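Local coordinates for protein probable arabinosyltransferase B (Mycobacterium tuberculosis H37Rv, PDB 7BVF) that transfers arabinose units to build the arabinan of mycobacterial cell-wall arabinogalactan and binds the drug ethambutol, at residues 426-431 with 464-469; 543-548 with 633-638; 863-868 with 934-939; 903-908 with 942-947. All coordinates share one frame; numbering follows the deposited sequence.

Of the four contacts, the first along the chain is contact 1, which closes a loop of 32 mostly helical residues and ties the turn between helices 405-425 and 430-442 to helix 460-470. Contact 2 opens after it closes and joins two predicted transmembrane helices across 84 residues; its centre lies about 40 Å from that of contact 1. Contacts 3 and 4 belong to the C-terminal domain, opposite contact 1 across the chain's centre. Their loops cross, because the segments alternate in the order 863-868, 903-908, 934-939, 942-947. Their centres are about 11 Å apart, and Tyr863 N lies 2.8 Å from Val946 O, a probable hydrogen bond between neighbouring strands of one sheet.

Contact 1: residues 426-431 with 464-469; sequences SRLTPA and RILVRR
The backbones of the two segments come closest where Ser426 CA lies 5.6 Å from Ile465 CA, just where helix 405-425 ends: Ser426 is its first non-helical residue and takes a positive phi of 58°. This turn presents both oxygens of the serine to the arginines of the second segment. Arg468, extended from CG to NE, brings its NH1 to Ser426 OG at 3.1 Å; the bond is nearly straight, 170° at the hydrogen, and the hydroxyl lies in the guanidinium plane. Arg469 reaches the carbonyl instead, in a bent fork: its NE and its NH2 are each 3.1 Å from Ser426 O, but both bonds are weak. The stronger partner of Arg469 NH2 is Asp243, in a salt bridge, and Arg427 also touches Asp243, consistent with one acidic loop serving both arginines, whose guanidinium planes stand 53° apart.

Ile465 CG2 packs against the same carbonyl, 3.5 Å from Ser426 O. The apolar part of the contact belongs to Leu428, which crosses Leu466 at about a right angle, Leu428 CD2 to Leu466 CD2 at 3.8 Å, although the CB of Leu466 points away from the loop. Leu428 CD2 is also 4.3 Å from Ile465 CG2. On its other branch Leu428 slides past Arg469 in the opposite direction, its CD1 being 4.1 Å from Arg469 CD.

Asp240 accepts hydrogen bonds from Leu428 N and Thr429 OG1, tying the loop to the region beyond helix 216-239. Ser426 and Leu428 set the turn between helices 405-425 and 430-442 against helix 460-470, and Ile465 also packs on Met423 of helix 405-425.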
loop_
_atom_site.group_PDB
_atom_site.type_symbol
_atom_site.label_atom_id
_atom_site.label_comp_id
_atom_site.label_asym_id
_atom_site.label_seq_id
_atom_site.Cartn_x
_atom_site.Cartn_y
_atom_site.Cartn_z
ATOM N N SER A 426 21.134 -46.539 11.881
ATOM C CA SER A 426 22.289 -45.918 12.528
ATOM C C SER A 426 23.498 -45.884 11.595
ATOM O O SER A 426 24.626 -46.164 12.002
ATOM C CB SER A 426 22.636 -46.620 13.840
ATOM O OG SER A 426 23.522 -47.700 13.614
ATOM N N ARG A 427 23.260 -45.539 10.335
ATOM C CA ARG A 427 24.314 -45.397 9.344
ATOM C C ARG A 427 24.603 -43.923 9.093
ATOM O O ARG A 427 23.788 -43.048 9.388
ATOM C CB ARG A 427 23.925 -46.087 8.039
ATOM C CG ARG A 427 23.745 -47.583 8.169
ATOM C CD ARG A 427 25.083 -48.277 8.280
ATOM N NE ARG A 427 24.955 -49.729 8.347
ATOM C CZ ARG A 427 24.717 -50.509 7.298
ATOM N NH1 ARG A 427 24.622 -51.819 7.456
ATOM N NH2 ARG A 427 24.572 -49.980 6.092
ATOM N N LEU A 428 25.782 -43.656 8.538
ATOM C CA LEU A 428 26.229 -42.291 8.303
ATOM C C LEU A 428 26.344 -41.936 6.829
ATOM O O LEU A 428 26.627 -40.778 6.509
ATOM C CB LEU A 428 27.579 -42.053 8.988
ATOM C CG LEU A 428 27.539 -41.600 10.446
ATOM C CD1 LEU A 428 28.942 -41.319 10.940
ATOM C CD2 LEU A 428 26.656 -40.377 10.613
ATOM N N THR A 429 26.131 -42.884 5.925
ATOM C CA THR A 429 26.293 -42.601 4.504
ATOM C C THR A 429 25.122 -41.778 3.964
ATOM O O THR A 429 25.356 -40.785 3.260
ATOM C CB THR A 429 26.462 -43.898 3.710
ATOM O OG1 THR A 429 27.563 -44.640 4.240
ATOM C CG2 THR A 429 26.736 -43.586 2.255
ATOM N N PRO A 430 23.861 -42.139 4.240
ATOM C CA PRO A 430 22.771 -41.242 3.829
ATOM C C PRO A 430 22.839 -39.878 4.485
ATOM O O PRO A 430 22.435 -38.884 3.871
ATOM C CB PRO A 430 21.504 -42.009 4.232
ATOM C CG PRO A 430 21.952 -43.103 5.103
ATOM C CD PRO A 430 23.333 -43.429 4.715
ATOM N N ALA A 431 23.356 -39.787 5.709
ATOM C CA ALA A 431 23.549 -38.486 6.333
ATOM C C ALA A 431 24.691 -37.700 5.704
ATOM O O ALA A 431 24.804 -36.497 5.958
ATOM C CB ALA A 431 23.798 -38.651 7.830
ATOM N N ARG A 464 22.930 -38.993 18.179
ATOM C CA ARG A 464 23.019 -40.318 18.778
ATOM C C ARG A 464 23.751 -41.303 17.878
ATOM O O ARG A 464 24.235 -42.328 18.366
ATOM C CB ARG A 464 21.624 -40.848 19.097
ATOM C CG ARG A 464 20.816 -39.958 20.019
ATOM C CD ARG A 464 19.757 -40.761 20.752
ATOM N NE ARG A 464 18.869 -39.911 21.538
ATOM C CZ ARG A 464 17.613 -39.635 21.203
ATOM N NH1 ARG A 464 16.873 -38.853 21.975
ATOM N NH2 ARG A 464 17.096 -40.145 20.094
ATOM N N ILE A 465 23.836 -41.023 16.582
ATOM C CA ILE A 465 24.593 -41.864 15.663
ATOM C C ILE A 465 26.034 -41.393 15.549
ATOM O O ILE A 465 26.966 -42.200 15.579
ATOM C CB ILE A 465 23.906 -41.894 14.285
ATOM C CG1 ILE A 465 22.422 -42.218 14.436
ATOM C CG2 ILE A 465 24.579 -42.904 13.383
ATOM C CD1 ILE A 465 21.658 -42.127 13.147
ATOM N N LEU A 466 26.229 -40.079 15.413
ATOM C CA LEU A 466 27.587 -39.539 15.388
ATOM C C LEU A 466 28.365 -39.929 16.636
ATOM O O LEU A 466 29.520 -40.355 16.545
ATOM C CB LEU A 466 27.559 -38.019 15.241
ATOM C CG LEU A 466 27.174 -37.435 13.885
ATOM C CD1 LEU A 466 27.010 -35.936 13.992
ATOM C CD2 LEU A 466 28.242 -37.772 12.867
ATOM N N VAL A 467 27.744 -39.811 17.811
ATOM C CA VAL A 467 28.445 -40.091 19.058
ATOM C C VAL A 467 28.766 -41.573 19.171
ATOM O O VAL A 467 29.892 -41.955 19.505
ATOM C CB VAL A 467 27.613 -39.604 20.255
ATOM C CG1 VAL A 467 28.088 -40.265 21.530
ATOM C CG2 VAL A 467 27.691 -38.095 20.371
ATOM N N ARG A 468 27.788 -42.430 18.895
ATOM C CA ARG A 468 27.998 -43.861 19.058
ATOM C C ARG A 468 28.861 -44.465 17.960
ATOM O O ARG A 468 29.314 -45.603 18.114
ATOM C CB ARG A 468 26.652 -44.585 19.133
ATOM C CG ARG A 468 26.129 -45.114 17.815
ATOM C CD ARG A 468 24.673 -45.530 17.947
ATOM N NE ARG A 468 24.323 -46.606 17.027
ATOM C CZ ARG A 468 24.277 -47.889 17.366
ATOM N NH1 ARG A 468 23.949 -48.805 16.466
ATOM N NH2 ARG A 468 24.561 -48.258 18.608
ATOM N N ARG A 469 29.105 -43.742 16.864
ATOM C CA ARG A 469 30.094 -44.174 15.885
ATOM C C ARG A 469 31.464 -43.558 16.125
ATOM O O ARG A 469 32.467 -44.118 15.673
ATOM C CB ARG A 469 29.627 -43.836 14.468
ATOM C CG ARG A 469 28.474 -44.690 13.984
ATOM C CD ARG A 469 28.662 -45.093 12.533
ATOM N NE ARG A 469 27.692 -46.097 12.112
ATOM C CZ ARG A 469 27.837 -47.401 12.309
ATOM N NH1 ARG A 469 28.915 -47.862 12.926
ATOM N NH2 ARG A 469 26.906 -48.245 11.893
#

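Contact 2: residues 543-548 with 633-638; sequences FLITAL and FFLLAL
Two predicted transmembrane helices of the GT-C-type membrane domain, 537-559 and 622-639, meet here, Leu635 and Leu638 of the second facing Leu544, Ile545 and Leu548 of the first. Over the short segments the axes approach to 10.7 Å and run almost antiparallel, with a signed crossing angle of 156°. The pairing is built from aliphatic side chains, and no hydrogen bond passes between the segments.

Leu635 has the larger part. Its CG stands anti to the backbone N (chi1 172°), which carries CD1 across to the other backbone. There CD1 lies 3.7 Å from Leu544 CB and 3.8 Å from Leu548 CB, so it is held between two residues one helical turn apart. It also rests against the carbonyl of Leu544, whose oxygen already accepts the helical bond from Leu548 N. The other methyl, CD2, is 4.2 Å from Ile545 CD1, a looser touch at the flank.

In this antiparallel helix packing the next contact lies one turn along helix 622-639, at Leu638: Leu544 and Leu638 cross at about a right angle, with Leu544 CD1 at 3.8 Å from Leu638 CD2. Leu548 instead meets Leu635 obliquely. Leu636, whose CB points away from helix 537-559, touches Phe672 of helix 668-687 and Met714 of helix 706-727. Ile545 and Leu548 extend the interface to Leu632, and the side chain of Leu548 lies about 8 Å from a bound cardiolipin.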
loop_
_atom_site.group_PDB
_atom_site.type_symbol
_atom_site.label_atom_id
_atom_site.label_comp_id
_atom_site.label_asym_id
_atom_site.label_seq_id
_atom_site.Cartn_x
_atom_site.Cartn_y
_atom_site.Cartn_z
ATOM N N PHE A 543 -1.529 -22.373 -0.377
ATOM C CA PHE A 543 -0.908 -21.969 0.878
ATOM C C PHE A 543 -1.895 -22.013 2.038
ATOM O O PHE A 543 -1.518 -22.366 3.164
ATOM C CB PHE A 543 -0.313 -20.570 0.742
ATOM C CG PHE A 543 0.220 -20.014 2.027
ATOM C CD1 PHE A 543 1.370 -20.527 2.595
ATOM C CD2 PHE A 543 -0.432 -18.978 2.671
ATOM C CE1 PHE A 543 1.860 -20.021 3.779
ATOM C CE2 PHE A 543 0.053 -18.467 3.855
ATOM C CZ PHE A 543 1.201 -18.989 4.409
ATOM N N LEU A 544 -3.158 -21.660 1.792
ATOM C CA LEU A 544 -4.121 -21.621 2.885
ATOM C C LEU A 544 -4.437 -23.020 3.395
ATOM O O LEU A 544 -4.541 -23.235 4.611
ATOM C CB LEU A 544 -5.394 -20.906 2.439
ATOM C CG LEU A 544 -5.277 -19.404 2.173
ATOM C CD1 LEU A 544 -6.649 -18.770 2.082
ATOM C CD2 LEU A 544 -4.445 -18.726 3.243
ATOM N N ILE A 545 -4.594 -23.989 2.487
ATOM C CA ILE A 545 -4.876 -25.354 2.910
ATOM C C ILE A 545 -3.694 -25.967 3.643
ATOM O O ILE A 545 -3.872 -26.914 4.410
ATOM C CB ILE A 545 -5.281 -26.221 1.705
ATOM C CG1 ILE A 545 -6.096 -27.428 2.165
ATOM C CG2 ILE A 545 -4.061 -26.683 0.940
ATOM C CD1 ILE A 545 -7.450 -27.073 2.715
ATOM N N THR A 546 -2.483 -25.451 3.429
ATOM C CA THR A 546 -1.331 -25.933 4.179
ATOM C C THR A 546 -1.271 -25.298 5.559
ATOM O O THR A 546 -1.021 -25.990 6.553
ATOM C CB THR A 546 -0.043 -25.644 3.410
ATOM O OG1 THR A 546 -0.040 -26.377 2.181
ATOM C CG2 THR A 546 1.170 -26.039 4.234
ATOM N N ALA A 547 -1.500 -23.986 5.635
ATOM C CA ALA A 547 -1.462 -23.302 6.923
ATOM C C ALA A 547 -2.542 -23.823 7.861
ATOM O O ALA A 547 -2.295 -24.011 9.058
ATOM C CB ALA A 547 -1.607 -21.796 6.724
ATOM N N LEU A 548 -3.745 -24.072 7.337
ATOM C CA LEU A 548 -4.835 -24.556 8.179
ATOM C C LEU A 548 -4.485 -25.891 8.824
ATOM O O LEU A 548 -4.631 -26.064 10.040
ATOM C CB LEU A 548 -6.116 -24.679 7.356
ATOM C CG LEU A 548 -7.292 -25.405 8.010
ATOM C CD1 LEU A 548 -7.928 -24.541 9.079
ATOM C CD2 LEU A 548 -8.316 -25.806 6.969
ATOM N N PHE A 633 -14.849 -24.079 5.723
ATOM C CA PHE A 633 -15.761 -23.242 4.945
ATOM C C PHE A 633 -15.328 -21.780 4.961
ATOM O O PHE A 633 -15.432 -21.084 3.945
ATOM C CB PHE A 633 -17.183 -23.383 5.472
ATOM C CG PHE A 633 -17.888 -24.611 4.988
ATOM C CD1 PHE A 633 -17.685 -25.077 3.705
ATOM C CD2 PHE A 633 -18.752 -25.299 5.815
ATOM C CE1 PHE A 633 -18.330 -26.205 3.258
ATOM C CE2 PHE A 633 -19.399 -26.426 5.373
ATOM C CZ PHE A 633 -19.189 -26.879 4.094
ATOM N N PHE A 634 -14.844 -21.296 6.105
ATOM C CA PHE A 634 -14.327 -19.931 6.174
ATOM C C PHE A 634 -13.118 -19.753 5.266
ATOM O O PHE A 634 -12.989 -18.731 4.579
ATOM C CB PHE A 634 -13.968 -19.588 7.618
ATOM C CG PHE A 634 -13.464 -18.190 7.807
ATOM C CD1 PHE A 634 -14.346 -17.142 7.995
ATOM C CD2 PHE A 634 -12.110 -17.923 7.816
ATOM C CE1 PHE A 634 -13.884 -15.859 8.176
ATOM C CE2 PHE A 634 -11.645 -16.641 7.995
ATOM C CZ PHE A 634 -12.533 -15.608 8.176
ATOM N N LEU A 635 -12.216 -20.734 5.256
ATOM C CA LEU A 635 -11.053 -20.667 4.379
ATOM C C LEU A 635 -11.468 -20.629 2.915
ATOM O O LEU A 635 -10.889 -19.884 2.118
ATOM C CB LEU A 635 -10.135 -21.856 4.661
ATOM C CG LEU A 635 -8.936 -22.148 3.766
ATOM C CD1 LEU A 635 -7.784 -22.588 4.636
ATOM C CD2 LEU A 635 -9.257 -23.227 2.748
ATOM N N LEU A 636 -12.475 -21.419 2.541
ATOM C CA LEU A 636 -12.962 -21.388 1.164
ATOM C C LEU A 636 -13.565 -20.032 0.817
ATOM O O LEU A 636 -13.320 -19.492 -0.269
ATOM C CB LEU A 636 -13.993 -22.489 0.944
ATOM C CG LEU A 636 -13.485 -23.848 0.485
ATOM C CD1 LEU A 636 -14.652 -24.784 0.278
ATOM C CD2 LEU A 636 -12.698 -23.694 -0.789
ATOM N N ALA A 637 -14.371 -19.475 1.723
ATOM C CA ALA A 637 -14.958 -18.161 1.483
ATOM C C ALA A 637 -13.892 -17.091 1.327
ATOM O O ALA A 637 -14.069 -16.146 0.554
ATOM C CB ALA A 637 -15.904 -17.791 2.621
ATOM N N LEU A 638 -12.787 -17.212 2.058
ATOM C CA LEU A 638 -11.700 -16.251 1.912
ATOM C C LEU A 638 -10.919 -16.468 0.624
ATOM O O LEU A 638 -10.416 -15.506 0.039
ATOM C CB LEU A 638 -10.767 -16.338 3.118
ATOM C CG LEU A 638 -9.761 -15.212 3.343
ATOM C CD1 LEU A 638 -9.531 -15.042 4.825
ATOM C CD2 LEU A 638 -8.449 -15.499 2.645
#

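Contact 3: residues 863-868 with 934-939; sequences YLLPKP and FARAKM
Arg936 and Leu865, the two residues with most surface buried here, meet guanidinium face to isobutyl branch. Leu865 CG stands 3.9 Å above the guanidinium plane, over its centre, while its side chain comes from the direction opposite to that of the arginine. The other face lies against Pro868, whose CB is 4.0 Å from Arg936 NH2. The flat group thus has Leu865 over the centre of one face and Pro868 CB over the NH2 end of the opposite face.

Its edge is used for a hydrogen bond: Arg936 NH2 donates to Pro866 O at 2.8 Å, with 156° at the hydrogen. The donor lies nearly in line with the carbonyl bond, and the oxygen stays close to the guanidinium plane. The arginine gets there by leaving its backbone with CG opposite the N (chi1 177°) and then bending at chi2.

In the fold, this joins the chain leaving strand 863-864 to the chain leaving strand 932-935, the outermost strand, within this chain, of a separate antiparallel sheet in the C-terminal domain. The domain is related to galactose-binding domains, consistent with a beta-sandwich architecture. Beside the guanidinium, Met939 SD touches Leu865 CD2 at 4.0 Å, and the two side chains cross at a slant; Leu865 also packs on Met764.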
loop_
_atom_site.group_PDB
_atom_site.type_symbol
_atom_site.label_atom_id
_atom_site.label_comp_id
_atom_site.label_asym_id
_atom_site.label_seq_id
_atom_site.Cartn_x
_atom_site.Cartn_y
_atom_site.Cartn_z
ATOM N N TYR A 863 -18.942 5.881 -47.928
ATOM C CA TYR A 863 -17.680 5.337 -48.415
ATOM C C TYR A 863 -17.932 3.957 -49.005
ATOM O O TYR A 863 -18.329 3.036 -48.291
ATOM C CB TYR A 863 -16.655 5.269 -47.289
ATOM C CG TYR A 863 -16.059 6.604 -46.944
ATOM C CD1 TYR A 863 -15.348 7.325 -47.883
ATOM C CD2 TYR A 863 -16.211 7.146 -45.683
ATOM C CE1 TYR A 863 -14.803 8.549 -47.578
ATOM C CE2 TYR A 863 -15.668 8.372 -45.368
ATOM C CZ TYR A 863 -14.965 9.068 -46.320
ATOM O OH TYR A 863 -14.418 10.286 -46.011
ATOM N N LEU A 864 -17.693 3.814 -50.309
ATOM C CA LEU A 864 -17.868 2.542 -50.999
ATOM C C LEU A 864 -17.102 1.424 -50.316
ATOM O O LEU A 864 -16.152 1.678 -49.574
ATOM C CB LEU A 864 -17.433 2.658 -52.456
ATOM C CG LEU A 864 -18.553 3.015 -53.423
ATOM C CD1 LEU A 864 -17.992 3.327 -54.796
ATOM C CD2 LEU A 864 -19.517 1.854 -53.498
ATOM N N LEU A 865 -17.507 0.182 -50.559
ATOM C CA LEU A 865 -17.003 -0.948 -49.805
ATOM C C LEU A 865 -16.625 -2.052 -50.783
ATOM O O LEU A 865 -17.466 -2.469 -51.597
ATOM C CB LEU A 865 -18.068 -1.428 -48.813
ATOM C CG LEU A 865 -17.640 -2.100 -47.517
ATOM C CD1 LEU A 865 -16.739 -1.193 -46.735
ATOM C CD2 LEU A 865 -18.865 -2.424 -46.706
ATOM N N PRO A 866 -15.389 -2.541 -50.751
ATOM C CA PRO A 866 -14.962 -3.546 -51.728
ATOM C C PRO A 866 -15.647 -4.885 -51.499
ATOM O O PRO A 866 -16.270 -5.139 -50.467
ATOM C CB PRO A 866 -13.455 -3.643 -51.494
ATOM C CG PRO A 866 -13.271 -3.220 -50.086
ATOM C CD PRO A 866 -14.296 -2.163 -49.840
ATOM N N LYS A 867 -15.518 -5.751 -52.501
ATOM C CA LYS A 867 -16.092 -7.086 -52.423
ATOM C C LYS A 867 -15.432 -7.874 -51.293
ATOM O O LYS A 867 -14.214 -7.789 -51.109
ATOM C CB LYS A 867 -15.908 -7.815 -53.753
ATOM C CG LYS A 867 -16.956 -8.875 -54.055
ATOM C CD LYS A 867 -18.279 -8.255 -54.478
ATOM C CE LYS A 867 -18.082 -7.159 -55.512
ATOM N NZ LYS A 867 -19.378 -6.668 -56.053
ATOM N N PRO A 868 -16.200 -8.639 -50.520
ATOM C CA PRO A 868 -15.626 -9.317 -49.355
ATOM C C PRO A 868 -14.630 -10.393 -49.751
ATOM O O PRO A 868 -14.576 -10.853 -50.894
ATOM C CB PRO A 868 -16.848 -9.927 -48.658
ATOM C CG PRO A 868 -17.858 -10.064 -49.730
ATOM C CD PRO A 868 -17.644 -8.896 -50.645
ATOM N N PHE A 934 -14.092 -2.410 -36.474
ATOM C CA PHE A 934 -15.426 -2.956 -36.704
ATOM C C PHE A 934 -15.304 -4.213 -37.553
ATOM O O PHE A 934 -14.812 -4.152 -38.683
ATOM C CB PHE A 934 -16.333 -1.942 -37.405
ATOM C CG PHE A 934 -16.404 -0.610 -36.725
ATOM C CD1 PHE A 934 -15.488 0.379 -37.012
ATOM C CD2 PHE A 934 -17.396 -0.340 -35.809
ATOM C CE1 PHE A 934 -15.551 1.597 -36.389
ATOM C CE2 PHE A 934 -17.463 0.878 -35.187
ATOM C CZ PHE A 934 -16.540 1.846 -35.477
ATOM N N ALA A 935 -15.769 -5.340 -37.021
ATOM C CA ALA A 935 -15.653 -6.610 -37.725
ATOM C C ALA A 935 -16.555 -6.639 -38.952
ATOM O O ALA A 935 -17.745 -6.329 -38.868
ATOM C CB ALA A 935 -16.005 -7.762 -36.789
ATOM N N ARG A 936 -15.986 -7.026 -40.094
ATOM C CA ARG A 936 -16.755 -7.074 -41.332
ATOM C C ARG A 936 -17.757 -8.220 -41.336
ATOM O O ARG A 936 -18.794 -8.134 -42.002
ATOM C CB ARG A 936 -15.807 -7.196 -42.522
ATOM C CG ARG A 936 -16.483 -7.318 -43.868
ATOM C CD ARG A 936 -16.946 -5.973 -44.370
ATOM N NE ARG A 936 -17.507 -6.054 -45.714
ATOM C CZ ARG A 936 -16.792 -5.944 -46.826
ATOM N NH1 ARG A 936 -15.484 -5.751 -46.756
ATOM N NH2 ARG A 936 -17.384 -6.027 -48.007
ATOM N N ALA A 937 -17.479 -9.292 -40.597
ATOM C CA ALA A 937 -18.340 -10.468 -40.611
ATOM C C ALA A 937 -19.657 -10.258 -39.883
ATOM O O ALA A 937 -20.500 -11.160 -39.908
ATOM C CB ALA A 937 -17.603 -11.661 -40.002
ATOM N N LYS A 938 -19.863 -9.110 -39.240
ATOM C CA LYS A 938 -21.118 -8.851 -38.547
ATOM C C LYS A 938 -22.144 -8.173 -39.444
ATOM O O LYS A 938 -23.330 -8.511 -39.387
ATOM C CB LYS A 938 -20.870 -7.997 -37.304
ATOM C CG LYS A 938 -20.338 -8.780 -36.121
ATOM C CD LYS A 938 -20.541 -8.013 -34.827
ATOM C CE LYS A 938 -20.175 -8.853 -33.617
ATOM N NZ LYS A 938 -20.472 -8.142 -32.344
ATOM N N MET A 939 -21.718 -7.224 -40.270
ATOM C CA MET A 939 -22.634 -6.606 -41.209
ATOM C C MET A 939 -22.970 -7.590 -42.330
ATOM O O MET A 939 -22.198 -8.512 -42.602
ATOM C CB MET A 939 -22.031 -5.327 -41.780
ATOM C CG MET A 939 -20.907 -5.529 -42.762
ATOM S SD MET A 939 -20.154 -3.965 -43.246
ATOM C CE MET A 939 -19.257 -3.548 -41.756
#

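Contact 4: residues 903-908 with 942-947; sequences AMPGPG and DAVAVR
Met904 curls over the backbone of Asp942, and its side chain can be followed atom by atom. CB begins loosely, 4.2 Å from Asp942 O. CG stands beside the backbone N, and further bends at chi2 (-81°) and chi3 fold the chain back. SD therefore comes within 3.2 Å of Asp942 O. The terminal CE lies beside the same carbonyl and also meets the carboxylate, 3.6 Å from Asp942 OD1, as the two side chains cross at about a right angle.

Pro905 CD comes nearest to Asp942 O, at 3.2 Å. It is also 3.5 Å from Val944 CG2, with the ring and the valine crossing at a slant, and touches Asp942 OD1 at 3.5 Å.

Before the methionine, the backbones are joined by two hydrogen bonds: Ala903 N gives to Ala945 O at 3.2 Å, and Val944 N gives to Ala903 O at 3.1 Å. They lie where the end of strand 901-903 meets the start of strand 945-950, Val944 just before it, with Trp862 packed on both Ala903 and Ala945.

Met904 SD and CE and Pro905 CD face Asp942 O and OD1 without a hydrogen bond across the segments, so this part is probably van der Waals and weakly electrostatic, while the two main-chain bonds supply the directional hold.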
loop_
_atom_site.group_PDB
_atom_site.type_symbol
_atom_site.label_atom_id
_atom_site.label_comp_id
_atom_site.label_asym_id
_atom_site.label_seq_id
_atom_site.Cartn_x
_atom_site.Cartn_y
_atom_site.Cartn_z
ATOM N N ALA A 903 -25.165 0.687 -45.265
ATOM C CA ALA A 903 -26.288 0.718 -46.188
ATOM C C ALA A 903 -26.284 -0.529 -47.056
ATOM O O ALA A 903 -25.264 -1.203 -47.204
ATOM C CB ALA A 903 -26.252 1.959 -47.082
ATOM N N MET A 904 -27.440 -0.821 -47.635
ATOM C CA MET A 904 -27.660 -1.982 -48.480
ATOM C C MET A 904 -28.105 -1.534 -49.867
ATOM O O MET A 904 -28.640 -0.431 -50.026
ATOM C CB MET A 904 -28.718 -2.908 -47.862
ATOM C CG MET A 904 -28.439 -3.290 -46.422
ATOM S SD MET A 904 -27.249 -4.629 -46.268
ATOM C CE MET A 904 -28.236 -6.014 -46.821
ATOM N N PRO A 905 -27.896 -2.358 -50.897
ATOM C CA PRO A 905 -28.215 -1.917 -52.259
ATOM C C PRO A 905 -29.709 -1.730 -52.451
ATOM O O PRO A 905 -30.523 -2.504 -51.942
ATOM C CB PRO A 905 -27.679 -3.054 -53.134
ATOM C CG PRO A 905 -27.728 -4.241 -52.256
ATOM C CD PRO A 905 -27.402 -3.745 -50.880
ATOM N N GLY A 906 -30.066 -0.689 -53.198
ATOM C CA GLY A 906 -31.451 -0.361 -53.425
ATOM C C GLY A 906 -31.677 0.397 -54.715
ATOM O O GLY A 906 -30.879 0.328 -55.654
ATOM N N PRO A 907 -32.783 1.142 -54.782
ATOM C CA PRO A 907 -33.107 1.871 -56.018
ATOM C C PRO A 907 -32.119 2.973 -56.365
ATOM O O PRO A 907 -32.119 3.433 -57.513
ATOM C CB PRO A 907 -34.501 2.449 -55.735
ATOM C CG PRO A 907 -35.038 1.635 -54.598
ATOM C CD PRO A 907 -33.848 1.264 -53.773
ATOM N N GLY A 908 -31.283 3.409 -55.427
ATOM C CA GLY A 908 -30.345 4.475 -55.714
ATOM C C GLY A 908 -30.295 5.568 -54.667
ATOM O O GLY A 908 -29.713 6.631 -54.903
ATOM N N ASP A 942 -24.165 -8.421 -48.545
ATOM C CA ASP A 942 -24.304 -7.425 -49.601
ATOM C C ASP A 942 -24.509 -6.054 -48.960
ATOM O O ASP A 942 -25.617 -5.521 -48.906
ATOM C CB ASP A 942 -25.454 -7.804 -50.555
ATOM C CG ASP A 942 -26.792 -7.919 -49.849
ATOM O OD1 ASP A 942 -27.714 -7.153 -50.197
ATOM O OD2 ASP A 942 -26.920 -8.769 -48.944
ATOM N N ALA A 943 -23.416 -5.477 -48.473
ATOM C CA ALA A 943 -23.399 -4.118 -47.954
ATOM C C ALA A 943 -22.594 -3.252 -48.910
ATOM O O ALA A 943 -21.458 -3.591 -49.248
ATOM C CB ALA A 943 -22.802 -4.070 -46.548
ATOM N N VAL A 944 -23.182 -2.143 -49.347
ATOM C CA VAL A 944 -22.568 -1.332 -50.392
ATOM C C VAL A 944 -21.633 -0.278 -49.820
ATOM O O VAL A 944 -20.540 -0.070 -50.343
ATOM C CB VAL A 944 -23.660 -0.691 -51.267
ATOM C CG1 VAL A 944 -23.034 0.026 -52.440
ATOM C CG2 VAL A 944 -24.609 -1.745 -51.753
ATOM N N ALA A 945 -22.029 0.406 -48.750
ATOM C CA ALA A 945 -21.275 1.545 -48.258
ATOM C C ALA A 945 -21.342 1.594 -46.742
ATOM O O ALA A 945 -22.078 0.841 -46.107
ATOM C CB ALA A 945 -21.802 2.848 -48.859
ATOM N N VAL A 946 -20.543 2.489 -46.163
ATOM C CA VAL A 946 -20.566 2.791 -44.738
ATOM C C VAL A 946 -20.338 4.287 -44.567
ATOM O O VAL A 946 -20.002 4.997 -45.515
ATOM C CB VAL A 946 -19.506 2.002 -43.942
ATOM C CG1 VAL A 946 -19.849 0.531 -43.891
ATOM C CG2 VAL A 946 -18.139 2.209 -44.543
ATOM N N ARG A 947 -20.521 4.764 -43.340
ATOM C CA ARG A 947 -20.270 6.164 -43.030
ATOM C C ARG A 947 -20.153 6.325 -41.525
ATOM O O ARG A 947 -20.749 5.564 -40.766
ATOM C CB ARG A 947 -21.370 7.071 -43.583
ATOM C CG ARG A 947 -22.645 7.099 -42.779
ATOM C CD ARG A 947 -23.543 8.197 -43.301
ATOM N NE ARG A 947 -24.868 8.175 -42.700
ATOM C CZ ARG A 947 -25.943 8.712 -43.261
ATOM N NH1 ARG A 947 -25.849 9.310 -44.438
ATOM N NH2 ARG A 947 -27.114 8.646 -42.649
#